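Glucose-binding protein (Thermus thermophilus HB27, PDB 2B3F) binds glucose and galactose as a bacterial solute-binding protein, and probably hands the captured sugar to a binding-protein-dependent transport system. Local coordinates at residues A48-R53 / G73-A78; L146-T151 / A236-M241; G192-K195 / P199-V202; Y248-L253 / T259-A264; L319-S324 / S332-W337. One frame throughout, in Å; residues are numbered along the deposited sequence.

Contact 1: A48-R53 / G73-A78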
# COMPACT_ATOMS: atom_id res chain seq x y z
N ALA A 48 -6.80 13.94 -4.61
CA ALA A 48 -7.57 14.97 -5.28
C ALA A 48 -7.79 16.20 -4.39
O ALA A 48 -7.68 17.34 -4.85
CB ALA A 48 -8.90 14.41 -5.76
N VAL A 49 -8.12 15.98 -3.13
CA VAL A 49 -8.35 17.09 -2.21
C VAL A 49 -7.02 17.82 -1.92
O VAL A 49 -6.97 19.06 -1.89
CB VAL A 49 -8.99 16.60 -0.92
CG1 VAL A 49 -9.05 17.72 0.11
CG2 VAL A 49 -10.39 16.03 -1.24
N LEU A 50 -5.95 17.06 -1.75
CA LEU A 50 -4.63 17.67 -1.52
C LEU A 50 -4.25 18.55 -2.69
O LEU A 50 -3.75 19.66 -2.49
CB LEU A 50 -3.56 16.61 -1.30
CG LEU A 50 -2.16 17.15 -0.97
CD1 LEU A 50 -2.18 17.92 0.32
CD2 LEU A 50 -1.20 16.01 -0.87
N LYS A 51 -4.49 18.07 -3.90
CA LYS A 51 -4.20 18.84 -5.11
C LYS A 51 -4.90 20.22 -5.09
O LYS A 51 -4.27 21.24 -5.35
CB LYS A 51 -4.59 18.05 -6.34
CG LYS A 51 -4.28 18.73 -7.64
CD LYS A 51 -4.30 17.73 -8.77
CE LYS A 51 -4.66 18.38 -10.09
NZ LYS A 51 -4.69 17.35 -11.20
N THR A 52 -6.17 20.24 -4.72
CA THR A 52 -6.91 21.49 -4.59
C THR A 52 -6.27 22.42 -3.55
O THR A 52 -6.10 23.61 -3.79
CB THR A 52 -8.37 21.19 -4.16
OG1 THR A 52 -8.96 20.32 -5.14
CG2 THR A 52 -9.18 22.48 -4.04
N ARG A 53 -5.90 21.86 -2.41
CA ARG A 53 -5.27 22.64 -1.34
C ARG A 53 -3.91 23.18 -1.72
O ARG A 53 -3.64 24.36 -1.55
CB ARG A 53 -5.14 21.80 -0.08
CG ARG A 53 -6.46 21.60 0.58
CD ARG A 53 -6.33 21.16 1.96
NE ARG A 53 -5.69 22.17 2.78
CZ ARG A 53 -5.61 22.09 4.10
NH1 ARG A 53 -6.14 21.06 4.73
NH2 ARG A 53 -4.98 23.05 4.78
N GLY A 73 7.45 12.71 -7.85
CA GLY A 73 6.92 13.19 -9.12
C GLY A 73 5.80 14.20 -9.00
O GLY A 73 5.36 14.74 -10.03
N THR A 74 5.32 14.45 -7.78
CA THR A 74 4.24 15.44 -7.60
C THR A 74 4.73 16.70 -6.88
O THR A 74 5.06 17.68 -7.55
CB THR A 74 3.01 14.80 -6.97
OG1 THR A 74 2.59 13.70 -7.81
CG2 THR A 74 1.87 15.81 -6.88
N TRP A 75 4.79 16.70 -5.55
CA TRP A 75 5.03 17.98 -4.83
C TRP A 75 6.50 18.32 -4.68
O TRP A 75 6.83 19.50 -4.48
CB TRP A 75 4.23 18.06 -3.50
CG TRP A 75 2.76 17.92 -3.78
CD1 TRP A 75 1.92 16.92 -3.37
CD2 TRP A 75 1.99 18.77 -4.62
NE1 TRP A 75 0.67 17.10 -3.91
CE2 TRP A 75 0.68 18.23 -4.68
CE3 TRP A 75 2.27 19.93 -5.35
CZ2 TRP A 75 -0.34 18.82 -5.42
CZ3 TRP A 75 1.25 20.51 -6.09
CH2 TRP A 75 -0.04 19.95 -6.12
N VAL A 76 7.37 17.32 -4.80
CA VAL A 76 8.83 17.54 -4.79
C VAL A 76 9.31 18.21 -6.08
O VAL A 76 9.94 19.29 -6.03
CB VAL A 76 9.60 16.25 -4.49
CG1 VAL A 76 11.09 16.46 -4.66
CG2 VAL A 76 9.28 15.76 -3.06
N VAL A 77 9.01 17.61 -7.23
CA VAL A 77 9.41 18.22 -8.51
C VAL A 77 8.78 19.60 -8.71
O VAL A 77 9.33 20.44 -9.43
CB VAL A 77 9.10 17.34 -9.76
CG1 VAL A 77 9.93 16.08 -9.75
CG2 VAL A 77 7.64 17.04 -9.87
N ALA A 78 7.63 19.83 -8.08
CA ALA A 78 6.97 21.13 -8.13
C ALA A 78 7.56 22.15 -7.15
O ALA A 78 7.06 23.27 -7.08
CB ALA A 78 5.49 20.96 -7.90
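W75 reaches from helix 69-76 to the flank of helix 44-55, where its indole meets L50 and the backbone of K51. Its CB already points at the neighbouring helix, and CG stands anti to the carbonyl carbon (chi1 -59°), which carries the ring outward between the two helices. Along the five-membered ring, CD1 comes to 4.1 Å from L50 CD2. The next atom, NE1, is nearer still, 3.7 Å from the same L50 CD2, and the methyl approaches the ring obliquely. At the far end, CZ2 lies 3.9 Å from K51 CA, which sits at the ring edge near its plane, while the lysine chain leads off toward its charged end. M54, L55, R80 and M81 also touch the indole. A large flat residue suits a place where the backbones stay well apart, K51 CA and W75 CA being 9.3 Å from each other. Replacing the indole by an alanine would probably open a gap beside L50 and leave its CD2 methyl without this partner. L50 in turn lies on F6 of strand 2-7, so the contact is helix-on-helix packing outside the parallel strands of an alpha/beta domain, as in periplasmic binding proteins.

Contact 2: L146-T151 / A236-M241. Unlike the reference sequence in segment 236-241: I240 (reference Val).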
# COMPACT_ATOMS: atom_id res chain seq x y z
N LEU A 146 -6.42 -21.08 -9.38
CA LEU A 146 -7.54 -21.20 -10.29
C LEU A 146 -8.22 -22.57 -10.17
O LEU A 146 -9.43 -22.66 -10.20
CB LEU A 146 -7.09 -20.96 -11.73
CG LEU A 146 -6.66 -19.52 -12.04
CD1 LEU A 146 -5.97 -19.49 -13.39
CD2 LEU A 146 -7.83 -18.57 -12.00
N ALA A 147 -7.41 -23.63 -10.02
CA ALA A 147 -7.94 -24.99 -9.80
C ALA A 147 -8.71 -25.13 -8.49
O ALA A 147 -9.79 -25.72 -8.44
CB ALA A 147 -6.80 -26.02 -9.88
N THR A 148 -8.15 -24.59 -7.41
CA THR A 148 -8.84 -24.59 -6.12
C THR A 148 -10.15 -23.81 -6.16
O THR A 148 -11.16 -24.24 -5.61
CB THR A 148 -7.91 -24.06 -4.98
OG1 THR A 148 -6.82 -24.98 -4.80
CG2 THR A 148 -8.67 -23.90 -3.67
N CYS A 149 -10.15 -22.66 -6.81
CA CYS A 149 -11.37 -21.88 -6.94
C CYS A 149 -12.46 -22.64 -7.72
O CYS A 149 -13.64 -22.53 -7.39
CB CYS A 149 -11.08 -20.52 -7.61
SG CYS A 149 -10.29 -19.34 -6.49
N GLN A 150 -12.06 -23.38 -8.74
CA GLN A 150 -13.01 -24.21 -9.51
C GLN A 150 -13.62 -25.30 -8.61
O GLN A 150 -14.84 -25.46 -8.53
CB GLN A 150 -12.31 -24.83 -10.72
CG GLN A 150 -13.26 -25.45 -11.74
CD GLN A 150 -14.03 -24.40 -12.54
OE1 GLN A 150 -14.88 -23.68 -12.00
NE2 GLN A 150 -13.73 -24.31 -13.84
N THR A 151 -12.76 -26.02 -7.89
CA THR A 151 -13.20 -26.95 -6.84
C THR A 151 -14.20 -26.30 -5.89
O THR A 151 -15.22 -26.90 -5.54
CB THR A 151 -11.99 -27.48 -6.03
OG1 THR A 151 -11.10 -28.16 -6.90
CG2 THR A 151 -12.43 -28.43 -4.92
N ALA A 236 -16.26 -15.86 0.77
CA ALA A 236 -15.11 -15.99 -0.12
C ALA A 236 -14.07 -16.80 0.63
O ALA A 236 -14.13 -16.86 1.85
CB ALA A 236 -14.57 -14.61 -0.46
N ALA A 237 -13.13 -17.40 -0.09
CA ALA A 237 -12.03 -18.16 0.50
C ALA A 237 -10.76 -17.31 0.68
O ALA A 237 -9.98 -17.51 1.63
CB ALA A 237 -11.73 -19.38 -0.36
N PHE A 238 -10.55 -16.38 -0.26
CA PHE A 238 -9.31 -15.63 -0.36
C PHE A 238 -9.55 -14.15 -0.63
O PHE A 238 -10.56 -13.77 -1.21
CB PHE A 238 -8.45 -16.18 -1.50
CG PHE A 238 -8.32 -17.68 -1.50
CD1 PHE A 238 -7.63 -18.34 -0.49
CD2 PHE A 238 -8.89 -18.44 -2.52
CE1 PHE A 238 -7.50 -19.73 -0.50
CE2 PHE A 238 -8.78 -19.82 -2.53
CZ PHE A 238 -8.08 -20.46 -1.52
N ASN A 239 -8.57 -13.34 -0.23
CA ASN A 239 -8.54 -11.92 -0.63
C ASN A 239 -7.08 -11.52 -0.80
O ASN A 239 -6.26 -11.90 0.01
CB ASN A 239 -9.21 -11.05 0.42
CG ASN A 239 -9.33 -9.59 0.01
OD1 ASN A 239 -9.83 -9.26 -1.10
ND2 ASN A 239 -8.91 -8.70 0.89
N ILE A 240 -6.77 -10.77 -1.86
CA ILE A 240 -5.39 -10.26 -2.07
C ILE A 240 -5.40 -8.79 -1.65
O ILE A 240 -6.05 -7.98 -2.28
CB ILE A 240 -4.94 -10.38 -3.54
CG1 ILE A 240 -5.01 -11.84 -4.05
CG2 ILE A 240 -3.53 -9.82 -3.73
CD1 ILE A 240 -4.25 -12.86 -3.25
N MET A 241 -4.68 -8.43 -0.58
CA MET A 241 -4.75 -7.06 -0.09
C MET A 241 -3.53 -6.77 0.80
O MET A 241 -2.95 -7.70 1.39
CB MET A 241 -6.05 -6.87 0.69
CG MET A 241 -6.35 -5.49 1.24
SD MET A 241 -6.12 -4.18 0.03
CE MET A 241 -7.14 -4.68 -1.37
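C149 and T148 of helix 142-154 both meet the rim of the F238 ring, and neither lies over its face. The more enclosed part is the sulfur side. C149 SG is 4.3 Å from F238 CE2 and 81° off the ring normal, a Cys sulfur-aromatic contact made at the edge; P160 and C214 pack on the same cysteine. F238 is itself buried, with P139, M124 and Y126 around it, and A237 CB rests 3.6 Å above one face of the F238 ring. A small, weakly polar thiol suits this spot, since it fits against an aromatic edge without needing a strong hydrogen-bond partner. Toward solvent the contact thins. T148 offers its methyl CG2, 4.1 Å from F238 CZ, its side chain crossing the phenylalanine at about a right angle. With OG1 beside the backbone N (chi1 -66°), CG2 is left anti to that N and faces the ring, while OG1 bonds to K144 O. Only 95 Å² is buried in all, a light touch of the kind found where a helix packs against a residue of an inner strand, here 238-240 of a mixed four-stranded sheet in an alpha/beta domain.

Contact 3: G192-K195 / P199-V202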
# COMPACT_ATOMS: atom_id res chain seq x y z
N GLY A 192 11.29 1.45 -17.83
CA GLY A 192 11.02 1.50 -19.27
C GLY A 192 11.79 0.49 -20.10
O GLY A 192 11.76 0.56 -21.33
N LYS A 193 12.47 -0.44 -19.45
CA LYS A 193 13.23 -1.46 -20.18
C LYS A 193 12.33 -2.54 -20.73
O LYS A 193 12.65 -3.16 -21.74
CB LYS A 193 14.31 -2.09 -19.30
CG LYS A 193 15.49 -1.14 -19.08
CD LYS A 193 16.60 -1.81 -18.29
CE LYS A 193 17.86 -0.93 -18.25
NZ LYS A 193 18.67 -1.27 -17.02
N LEU A 194 11.20 -2.78 -20.06
CA LEU A 194 10.20 -3.72 -20.56
C LEU A 194 8.93 -2.94 -20.87
O LEU A 194 8.41 -2.23 -20.01
CB LEU A 194 9.91 -4.81 -19.55
CG LEU A 194 8.90 -5.90 -19.95
CD1 LEU A 194 9.43 -6.83 -21.01
CD2 LEU A 194 8.52 -6.68 -18.73
N LYS A 195 8.46 -3.08 -22.11
CA LYS A 195 7.22 -2.45 -22.53
C LYS A 195 6.02 -3.26 -22.03
O LYS A 195 6.09 -4.49 -21.89
CB LYS A 195 7.17 -2.32 -24.06
CG LYS A 195 8.18 -1.32 -24.63
CD LYS A 195 7.89 -0.94 -26.09
CE LYS A 195 6.64 -0.03 -26.22
NZ LYS A 195 6.37 0.63 -27.57
N PRO A 199 4.99 -9.42 -24.96
CA PRO A 199 4.23 -10.64 -24.64
C PRO A 199 4.27 -11.07 -23.18
O PRO A 199 3.26 -11.53 -22.65
CB PRO A 199 4.84 -11.68 -25.59
CG PRO A 199 5.17 -10.87 -26.79
CD PRO A 199 5.74 -9.58 -26.23
N LYS A 200 5.43 -10.94 -22.53
CA LYS A 200 5.56 -11.30 -21.11
C LYS A 200 4.58 -10.47 -20.26
O LYS A 200 3.96 -11.01 -19.35
CB LYS A 200 7.00 -11.09 -20.61
CG LYS A 200 7.99 -12.13 -21.17
CD LYS A 200 9.43 -11.97 -20.66
CE LYS A 200 10.12 -10.72 -21.20
NZ LYS A 200 11.50 -10.55 -20.63
N ALA A 201 4.46 -9.18 -20.57
CA ALA A 201 3.62 -8.27 -19.79
C ALA A 201 2.14 -8.37 -20.20
O ALA A 201 1.26 -8.19 -19.37
CB ALA A 201 4.11 -6.85 -19.92
N VAL A 202 1.86 -8.67 -21.48
CA VAL A 202 0.49 -8.97 -21.90
C VAL A 202 -0.06 -10.18 -21.13
O VAL A 202 -1.24 -10.21 -20.76
CB VAL A 202 0.40 -9.22 -23.44
CG1 VAL A 202 -1.01 -9.67 -23.84
CG2 VAL A 202 0.81 -8.00 -24.21
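K200 NZ forms a salt bridge with D185 OD2 of helix 166-190, and on its way there the lysine chain runs past L194. The setting is a loop of eight residues linking two consecutive helices: helix 166-190 ends, G192 takes up a positive phi (81°) that a residue with a side chain adopts less readily, and further on helix 199-212 begins. P199 suits the first turn of that helix, where a missing N-H costs no helical bond, and K200 N is held by D198 OD1. Within the connection L194 is the buried residue. With CG anti to the backbone N (chi1 -179°), it sends CD1 to within 4.0 Å of K200 CE, while D185, N188 and L189 of the preceding helix also touch the leucine. A lysine serves well beside it, because its methylene chain can lie on an apolar neighbour and its ammonium group still reach a carboxylate; the bend at chi3 (-69°) turns CE and NZ toward helix 166-190. The next loop residue, K195, contributes backbone instead of side chain, its own chain leading away toward Q381 of helix 373-387. Facing it is the buried A201, whose small side chain lets the loop carbonyl come close, CB of A201 lying 3.7 Å from K195 O.

Contact 4: Y248-L253 / T259-A264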
# COMPACT_ATOMS: atom_id res chain seq x y z
N TYR A 248 -6.87 -4.35 10.43
CA TYR A 248 -8.35 -4.33 10.53
C TYR A 248 -8.86 -5.55 11.29
O TYR A 248 -9.63 -5.42 12.25
CB TYR A 248 -8.93 -4.29 9.12
CG TYR A 248 -10.43 -4.43 9.04
CD1 TYR A 248 -11.27 -3.49 9.59
CD2 TYR A 248 -10.98 -5.51 8.36
CE1 TYR A 248 -12.69 -3.64 9.49
CE2 TYR A 248 -12.37 -5.65 8.27
CZ TYR A 248 -13.20 -4.72 8.81
OH TYR A 248 -14.58 -4.88 8.71
N MET A 249 -8.41 -6.72 10.89
CA MET A 249 -8.89 -7.95 11.49
C MET A 249 -8.54 -8.08 12.99
O MET A 249 -9.29 -8.69 13.75
CB MET A 249 -8.39 -9.15 10.68
CG MET A 249 -9.11 -9.32 9.35
SD MET A 249 -8.77 -10.84 8.49
CE MET A 249 -7.19 -10.43 7.75
N THR A 250 -7.40 -7.52 13.41
CA THR A 250 -7.00 -7.62 14.82
C THR A 250 -7.49 -6.43 15.61
O THR A 250 -8.19 -6.61 16.60
CB THR A 250 -5.46 -7.75 14.99
OG1 THR A 250 -4.80 -6.64 14.36
CG2 THR A 250 -4.95 -9.05 14.40
N THR A 251 -7.14 -5.22 15.19
CA THR A 251 -7.51 -4.02 15.94
C THR A 251 -9.02 -3.78 15.98
O THR A 251 -9.57 -3.44 17.02
CB THR A 251 -6.75 -2.78 15.39
OG1 THR A 251 -5.35 -3.00 15.56
CG2 THR A 251 -7.13 -1.49 16.09
N THR A 252 -9.68 -3.94 14.84
CA THR A 252 -11.10 -3.63 14.75
C THR A 252 -11.96 -4.87 15.06
O THR A 252 -12.87 -4.81 15.88
CB THR A 252 -11.45 -2.99 13.37
OG1 THR A 252 -10.83 -1.69 13.27
CG2 THR A 252 -12.96 -2.81 13.20
N LEU A 253 -11.67 -5.99 14.41
CA LEU A 253 -12.51 -7.19 14.56
C LEU A 253 -12.08 -8.13 15.69
O LEU A 253 -12.83 -9.06 16.00
CB LEU A 253 -12.57 -7.98 13.26
CG LEU A 253 -13.13 -7.26 12.02
CD1 LEU A 253 -13.19 -8.23 10.87
CD2 LEU A 253 -14.48 -6.63 12.27
N THR A 259 -4.84 -18.35 13.87
CA THR A 259 -5.93 -19.28 14.12
C THR A 259 -7.26 -18.80 13.54
O THR A 259 -7.91 -19.56 12.83
CB THR A 259 -6.07 -19.61 15.62
OG1 THR A 259 -6.14 -18.40 16.39
CG2 THR A 259 -4.88 -20.42 16.10
N ASP A 260 -7.67 -17.57 13.84
CA ASP A 260 -8.93 -17.03 13.29
C ASP A 260 -8.77 -16.55 11.84
O ASP A 260 -9.76 -16.44 11.11
CB ASP A 260 -9.47 -15.87 14.12
CG ASP A 260 -9.94 -16.29 15.50
OD1 ASP A 260 -10.32 -17.47 15.67
OD2 ASP A 260 -9.96 -15.42 16.41
N PHE A 261 -7.55 -16.22 11.44
CA PHE A 261 -7.21 -15.93 10.06
C PHE A 261 -5.74 -16.24 9.85
O PHE A 261 -4.99 -16.35 10.82
CB PHE A 261 -7.50 -14.46 9.68
CG PHE A 261 -6.57 -13.44 10.33
CD1 PHE A 261 -5.43 -13.01 9.67
CD2 PHE A 261 -6.86 -12.90 11.58
CE1 PHE A 261 -4.56 -12.08 10.25
CE2 PHE A 261 -6.02 -11.95 12.16
CZ PHE A 261 -4.85 -11.55 11.49
N ALA A 262 -5.35 -16.39 8.60
CA ALA A 262 -3.97 -16.67 8.25
C ALA A 262 -3.59 -15.96 6.96
O ALA A 262 -4.42 -15.29 6.35
CB ALA A 262 -3.75 -18.18 8.13
N TRP A 263 -2.33 -16.10 6.56
CA TRP A 263 -1.78 -15.35 5.45
C TRP A 263 -0.70 -16.14 4.72
O TRP A 263 -0.05 -17.02 5.29
CB TRP A 263 -1.18 -14.03 5.94
CG TRP A 263 -0.16 -14.23 7.00
CD1 TRP A 263 1.18 -14.36 6.83
CD2 TRP A 263 -0.40 -14.35 8.41
NE1 TRP A 263 1.81 -14.55 8.05
CE2 TRP A 263 0.86 -14.55 9.04
CE3 TRP A 263 -1.54 -14.29 9.21
CZ2 TRP A 263 0.99 -14.70 10.42
CZ3 TRP A 263 -1.42 -14.43 10.59
CH2 TRP A 263 -0.16 -14.64 11.18
N ALA A 264 -0.54 -15.83 3.44
CA ALA A 264 0.59 -16.30 2.65
C ALA A 264 0.92 -15.23 1.62
O ALA A 264 0.08 -14.36 1.35
CB ALA A 264 0.25 -17.59 1.94
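F261 holds CG between its own backbone N and carbonyl carbon (chi1 70°), a crowded position that swings the ring toward helix 244-252, and M249 bends at chi3 (-79°), which brings its methyl CE, beside SD, over that ring. The result is a Met-aromatic contact made over one face. M249 SD stands 4.2 Å from the ring centroid and CE 4.0 Å from it, each 25° off the normal, so the methyl also makes a CH-pi contact. Nearer the methionine backbone, M249 CB lies 4.0 Å from F261 CE2. T250 comes from another direction: its methyl CG2 lies in the ring plane at the edge, 3.8 Å from CE2 of F261. Its hydroxyl is occupied elsewhere, OG1 bonding to A246 O within the helix, which leaves the apolar branch to face the phenylalanine. L255 packs on F261 too, and V228, V232 and W125 on M249. A serine in place of F261 would probably leave the methionine thioether without its aromatic face and set its end free to turn. No hydrogen bond joins the two segments, so the grip here rests on dispersion and on the polarisable sulfur, well suited to the buried space between a helix and the chain entering an edge strand.

Contact 5: L319-S324 / S332-W337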
# COMPACT_ATOMS: atom_id res chain seq x y z
N LEU A 319 14.96 0.36 11.64
CA LEU A 319 15.68 -0.90 11.82
C LEU A 319 15.68 -1.40 13.28
O LEU A 319 15.79 -2.61 13.51
CB LEU A 319 17.13 -0.77 11.31
CG LEU A 319 17.35 -0.55 9.82
CD1 LEU A 319 18.75 -0.02 9.52
CD2 LEU A 319 17.11 -1.83 9.07
N ASP A 320 15.57 -0.49 14.26
CA ASP A 320 15.68 -0.86 15.67
C ASP A 320 14.35 -1.24 16.32
O ASP A 320 14.25 -1.41 17.55
CB ASP A 320 16.41 0.23 16.49
CG ASP A 320 15.67 1.56 16.57
OD1 ASP A 320 14.56 1.70 15.99
OD2 ASP A 320 16.22 2.48 17.25
N SER A 321 13.31 -1.40 15.49
CA SER A 321 12.00 -1.80 15.97
C SER A 321 12.04 -3.06 16.86
O SER A 321 12.73 -4.03 16.57
CB SER A 321 11.07 -2.04 14.77
OG SER A 321 9.75 -2.37 15.21
N ASP A 322 11.25 -3.03 17.93
CA ASP A 322 11.15 -4.14 18.89
C ASP A 322 10.08 -5.15 18.46
O ASP A 322 8.89 -4.86 18.59
CB ASP A 322 10.80 -3.57 20.27
CG ASP A 322 10.69 -4.63 21.36
OD1 ASP A 322 10.83 -5.85 21.09
OD2 ASP A 322 10.42 -4.22 22.51
N PRO A 323 10.48 -6.34 18.00
CA PRO A 323 9.48 -7.30 17.52
C PRO A 323 8.49 -7.80 18.58
O PRO A 323 7.43 -8.28 18.23
CB PRO A 323 10.30 -8.46 16.96
CG PRO A 323 11.62 -8.32 17.57
CD PRO A 323 11.85 -6.89 17.89
N SER A 324 8.82 -7.67 19.87
CA SER A 324 7.93 -8.14 20.93
C SER A 324 6.67 -7.27 21.04
O SER A 324 5.72 -7.67 21.70
CB SER A 324 8.66 -8.20 22.29
OG SER A 324 8.95 -6.90 22.77
N SER A 332 5.91 -12.07 11.54
CA SER A 332 6.09 -12.72 10.24
C SER A 332 6.52 -11.74 9.14
O SER A 332 7.44 -12.03 8.36
CB SER A 332 4.78 -13.42 9.83
OG SER A 332 4.98 -14.18 8.65
N ALA A 333 5.84 -10.60 9.05
CA ALA A 333 6.19 -9.58 8.08
C ALA A 333 7.59 -9.05 8.33
O ALA A 333 8.34 -8.80 7.39
CB ALA A 333 5.17 -8.43 8.11
N MET A 334 7.95 -8.89 9.61
CA MET A 334 9.28 -8.40 9.96
C MET A 334 10.37 -9.34 9.46
O MET A 334 11.39 -8.91 8.92
CB MET A 334 9.39 -8.20 11.47
CG MET A 334 8.72 -6.93 11.95
SD MET A 334 8.68 -6.70 13.73
CE MET A 334 10.36 -6.12 14.02
N ARG A 335 10.14 -10.64 9.61
CA ARG A 335 11.09 -11.64 9.13
C ARG A 335 11.25 -11.57 7.61
O ARG A 335 12.37 -11.50 7.07
CB ARG A 335 10.65 -13.04 9.56
CG ARG A 335 10.82 -13.28 11.05
CD ARG A 335 10.73 -14.74 11.39
NE ARG A 335 9.37 -15.26 11.22
CZ ARG A 335 8.42 -15.19 12.15
NH1 ARG A 335 8.64 -14.61 13.32
NH2 ARG A 335 7.23 -15.70 11.90
N ASP A 336 10.12 -11.57 6.90
CA ASP A 336 10.15 -11.49 5.43
C ASP A 336 10.76 -10.21 4.89
O ASP A 336 11.45 -10.22 3.88
CB ASP A 336 8.74 -11.67 4.85
CG ASP A 336 8.23 -13.09 5.00
OD1 ASP A 336 8.99 -13.97 5.49
OD2 ASP A 336 7.06 -13.34 4.62
N TRP A 337 10.55 -9.09 5.58
CA TRP A 337 11.16 -7.82 5.19
C TRP A 337 12.69 -7.94 5.14
O TRP A 337 13.34 -7.38 4.26
CB TRP A 337 10.71 -6.73 6.16
CG TRP A 337 11.28 -5.38 6.00
CD1 TRP A 337 11.91 -4.64 6.97
CD2 TRP A 337 11.23 -4.54 4.83
NE1 TRP A 337 12.27 -3.42 6.48
CE2 TRP A 337 11.87 -3.33 5.17
CE3 TRP A 337 10.74 -4.70 3.54
CZ2 TRP A 337 12.02 -2.28 4.27
CZ3 TRP A 337 10.88 -3.66 2.64
CH2 TRP A 337 11.51 -2.47 3.00
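P323 and M334 mark the closest backbone approach, their CA atoms 7.6 Å apart, where a loop running from L319 turns into a short 3-10 segment and passes beside helix 328-339. D322 makes an Asx turn, its OD1 accepting from S324 N over 3.0 Å. S324 OG reaches the same D322 OD1 at 2.7 Å, and both donors come from one face of the carboxylate. Fixed in this way, P323 presents its ring carbons to the helix. M334 meets them with its thioether end: its chain, bent at chi3 (79°), brings CE to 3.8 Å from P323 CB. The sulfur lies alongside, M334 SD 3.9 Å from P323 CA. S321 also comes near the methyl, its OG 4.0 Å from M334 CE, but finds its hydrogen bond at D306 OD1; the other oxygen of that aspartate takes D322 N. Proline suits the start of a 3-10 turn through its fixed phi, and a long, pliant methionine can lie along the loop backbone at P323. Between the two segments everything is van der Waals touch; polar bonds shape the loop and tie it to D306 and, through P323 O, to Q331 of the same helix, while M334 adds apolar contact.

In the fold
Contacts 2 and 4 are the buried ones, and both serve the four-stranded sheet that includes strands 238-240 and 262-265; each sets sulfur against a phenylalanine, at the ring edge in contact 2 and over the face in contact 4. Contact 1, partly buried, lies across the chain's centre from them, beside the larger sheet with strand 2-7, and relies on an indole spanning two helices. Contacts 3 and 5 join a loop to the helix that follows it. Contact 3, also partly buried, is aliphatic packing along a lysine whose charge is paired with D185 outside it, while contact 5, at the surface, adds a polar turn. Contacts 4 and 5 touch through a weak hydrogen bond, W263 NE1 to S332 OG, at 3.2 Å.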